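Local coordinates for bromo domain-containing protein (PDB 5KO4) that is of unknown function but contains a bromodomain, the helical module that in relatives reads acetylated lysine, and so probably binds such marks, at residues M39-P44 and V73-D78. Sequence-based numbering, arbitrary orientation.
Sequences MIISHP and VQNCYD
Asn-75 reaches from helix 62-80 to the turn after helix 37-40, where ND2 binds the O of His-43 directly and OD1 reaches its N through one water. Its CB lies 4.1 Å from CG2 of Ile-41, a loose approach that tightens at CG, 3.4 Å from the same methyl. OD1 accepts a hydrogen bond from the water 2.8 Å away; that water in turn accepts from His-43 N. ND2 donates to His-43 O at 2.9 Å, with an N-H...O angle of 158°. The bond is in plane for the donor amide but comes from 42° above the carbonyl plane of His-43, not along a lone pair. At Ile-41, where the chain turns out of helix 37-40, chi1 of -61° sets CG1 beside the backbone N and leaves CG2 anti to it, facing the amide. CD1 packs on helix 62-80, 3.6 Å from Asn-75 O and next to CB of Asp-78; CG2 of Ile-40 is only marginal. Tyr-37 also touches Asn-75. The pattern ties the ZA loop, between helices 8-21 and 47-55, to helix 62-80, helix B of the bromodomain fold. One direct and one water-mediated bond fix the amide's flip, giving both polar atoms of this buried side chain a partner.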
ATOM      1  N   MET A  39     -10.100   2.264  11.363  1.00 23.34           N
ATOM      2  CA  MET A  39     -10.037   1.689  12.713  1.00 26.16           C
ATOM      3  C   MET A  39      -8.687   1.993  13.384  1.00 27.53           C
ATOM      4  O   MET A  39      -8.617   2.124  14.604  1.00 29.35           O
ATOM      5  CB  MET A  39     -10.237   0.158  12.636  1.00 30.53           C
ATOM      6  CG  MET A  39     -10.314  -0.525  13.983  1.00 37.35           C
ATOM      7  SD  MET A  39     -10.627  -2.299  13.810  1.00 45.21           S
ATOM      8  CE  MET A  39      -8.934  -2.922  13.740  1.00 41.34           C
ATOM      9  N   ILE A  40      -7.616   2.061  12.596  1.00 18.77           N
ATOM     10  CA  ILE A  40      -6.265   2.226  13.111  1.00 16.81           C
ATOM     11  C   ILE A  40      -5.845   3.698  13.115  1.00 16.30           C
ATOM     12  O   ILE A  40      -5.169   4.132  14.052  1.00 17.02           O
ATOM     13  CB  ILE A  40      -5.294   1.368  12.234  1.00 20.61           C
ATOM     14  CG1 ILE A  40      -5.641  -0.151  12.361  1.00 22.88           C
ATOM     15  CG2 ILE A  40      -3.823   1.614  12.599  1.00 20.35           C
ATOM     16  CD1 ILE A  40      -5.302  -0.792  13.721  1.00 32.58           C
ATOM     17  N   ILE A  41      -6.202   4.446  12.066  1.00 11.76           N
ATOM     18  CA  ILE A  41      -5.732   5.828  11.874  1.00 10.45           C
ATOM     19  C   ILE A  41      -6.880   6.794  12.100  1.00 13.41           C
ATOM     20  O   ILE A  41      -7.832   6.825  11.318  1.00 13.10           O
ATOM     21  CB  ILE A  41      -5.141   5.955  10.457  1.00 11.31           C
ATOM     22  CG1 ILE A  41      -3.935   4.995  10.287  1.00 11.30           C
ATOM     23  CG2 ILE A  41      -4.733   7.397  10.149  1.00 11.69           C
ATOM     24  CD1 ILE A  41      -2.780   5.214  11.255  1.00 13.65           C
ATOM     25  N   SER A  42      -6.791   7.603  13.163  0.50 10.78           N
ATOM     26  CA  SER A  42      -7.869   8.515  13.510  0.50 11.31           C
ATOM     27  C   SER A  42      -7.975   9.685  12.542  0.50 12.38           C
ATOM     28  O   SER A  42      -9.082  10.160  12.284  0.50 10.91           O
ATOM     29  CB  SER A  42      -7.670   9.054  14.920  0.50 14.97           C
ATOM     30  OG  SER A  42      -7.682   7.994  15.863  0.50 17.74           O
ATOM     31  N   HIS A  43      -6.842  10.154  12.002  0.50 12.58           N
ATOM     32  CA  HIS A  43      -6.834  11.340  11.167  0.50 13.35           C
ATOM     33  C   HIS A  43      -6.077  11.098   9.834  0.50 12.78           C
ATOM     34  O   HIS A  43      -4.927  11.520   9.680  0.50 12.33           O
ATOM     35  CB  HIS A  43      -6.187  12.472  11.968  0.50 15.43           C
ATOM     36  CG  HIS A  43      -6.444  13.837  11.437  0.50 19.74           C
ATOM     37  ND1 HIS A  43      -5.915  14.947  12.056  0.50 22.56           N
ATOM     38  CD2 HIS A  43      -7.129  14.232  10.339  0.50 22.39           C
ATOM     39  CE1 HIS A  43      -6.322  15.982  11.348  0.50 22.56           C
ATOM     40  NE2 HIS A  43      -7.038  15.597  10.293  0.50 22.87           N
ATOM     41  N   PRO A  44      -6.735  10.470   8.831  1.00  9.65           N
ATOM     42  CA  PRO A  44      -6.053  10.220   7.545  1.00  9.51           C
ATOM     43  C   PRO A  44      -5.620  11.507   6.863  1.00 12.42           C
ATOM     44  O   PRO A  44      -6.284  12.539   7.009  1.00 12.55           O
ATOM     45  CB  PRO A  44      -7.123   9.488   6.721  1.00 11.24           C
ATOM     46  CG  PRO A  44      -8.002   8.850   7.729  1.00 13.43           C
ATOM     47  CD  PRO A  44      -8.077   9.858   8.840  1.00 11.05           C
ATOM     48  N   VAL A  73       3.334  11.040   7.352  1.00  9.01           N
ATOM     49  CA  VAL A  73       4.385  10.054   7.606  1.00  9.03           C
ATOM     50  C   VAL A  73       4.136   9.315   8.936  1.00 10.09           C
ATOM     51  O   VAL A  73       4.329   8.095   8.985  1.00  9.55           O
ATOM     52  CB  VAL A  73       5.819  10.647   7.515  1.00 12.34           C
ATOM     53  CG1 VAL A  73       6.066  11.231   6.129  1.00 12.16           C
ATOM     54  CG2 VAL A  73       6.093  11.691   8.593  1.00 12.26           C
ATOM     55  N   GLN A  74       3.641  10.000   9.981  1.00  8.67           N
ATOM     56  CA  GLN A  74       3.338   9.297  11.220  1.00  9.21           C
ATOM     57  C   GLN A  74       2.192   8.291  11.014  1.00 11.43           C
ATOM     58  O   GLN A  74       2.232   7.192  11.574  1.00 10.28           O
ATOM     59  CB  GLN A  74       2.997  10.261  12.347  1.00 10.27           C
ATOM     60  CG  GLN A  74       2.936   9.579  13.724  1.00 11.97           C
ATOM     61  CD  GLN A  74       4.249   8.919  14.073  1.00 14.86           C
ATOM     62  OE1 GLN A  74       5.327   9.540  14.002  1.00 16.38           O
ATOM     63  NE2 GLN A  74       4.214   7.641  14.463  1.00 14.55           N
ATOM     64  N   ASN A  75       1.211   8.617  10.161  1.00  8.85           N
ATOM     65  CA  ASN A  75       0.151   7.648   9.876  1.00  8.79           C
ATOM     66  C   ASN A  75       0.721   6.419   9.189  1.00 10.35           C
ATOM     67  O   ASN A  75       0.309   5.299   9.488  1.00 11.25           O
ATOM     68  CB  ASN A  75      -0.932   8.266   8.996  1.00  8.61           C
ATOM     69  CG  ASN A  75      -1.841   9.200   9.735  1.00  9.99           C
ATOM     70  OD1 ASN A  75      -1.884   9.228  10.973  1.00 10.36           O
ATOM     71  ND2 ASN A  75      -2.627   9.966   8.985  1.00  9.61           N
ATOM     72  N   CYS A  76       1.706   6.606   8.324  1.00  9.39           N
ATOM     73  CA  CYS A  76       2.365   5.470   7.695  1.00  9.36           C
ATOM     74  C   CYS A  76       3.019   4.590   8.753  1.00 10.86           C
ATOM     75  O   CYS A  76       2.870   3.367   8.718  1.00  9.68           O
ATOM     76  CB  CYS A  76       3.386   5.940   6.676  1.00  9.08           C
ATOM     77  SG  CYS A  76       4.341   4.600   5.921  1.00 10.78           S
ATOM     78  N   TYR A  77       3.735   5.198   9.695  1.00  9.22           N
ATOM     79  CA  TYR A  77       4.402   4.399  10.716  1.00  8.91           C
ATOM     80  C   TYR A  77       3.394   3.661  11.553  1.00 10.87           C
ATOM     81  O   TYR A  77       3.618   2.501  11.893  1.00 11.95           O
ATOM     82  CB  TYR A  77       5.306   5.255  11.613  1.00  9.01           C
ATOM     83  CG  TYR A  77       6.274   6.174  10.884  1.00  9.90           C
ATOM     84  CD1 TYR A  77       6.760   5.853   9.621  1.00 11.14           C
ATOM     85  CD2 TYR A  77       6.609   7.415  11.409  1.00 10.80           C
ATOM     86  CE1 TYR A  77       7.582   6.735   8.914  1.00 11.36           C
ATOM     87  CE2 TYR A  77       7.424   8.303  10.710  1.00 11.84           C
ATOM     88  CZ  TYR A  77       7.876   7.972   9.446  1.00 12.58           C
ATOM     89  OH  TYR A  77       8.665   8.847   8.732  1.00 13.24           O
ATOM     90  N   ASP A  78       2.282   4.292  11.879  1.00  9.47           N
ATOM     91  CA  ASP A  78       1.294   3.664  12.749  1.00 10.55           C
ATOM     92  C   ASP A  78       0.557   2.529  12.036  1.00 12.54           C
ATOM     93  O   ASP A  78       0.283   1.516  12.659  1.00 14.23           O
ATOM     94  CB  ASP A  78       0.300   4.712  13.252  1.00 11.67           C
ATOM     95  CG  ASP A  78       0.938   5.756  14.165  1.00 13.45           C
ATOM     96  OD1 ASP A  78       2.144   5.619  14.478  1.00 14.65           O
ATOM     97  OD2 ASP A  78       0.257   6.738  14.501  1.00 15.94           O
TER
HETATM   98  O   HOH W   1      -3.975   9.810  12.754  1.00 11.48           O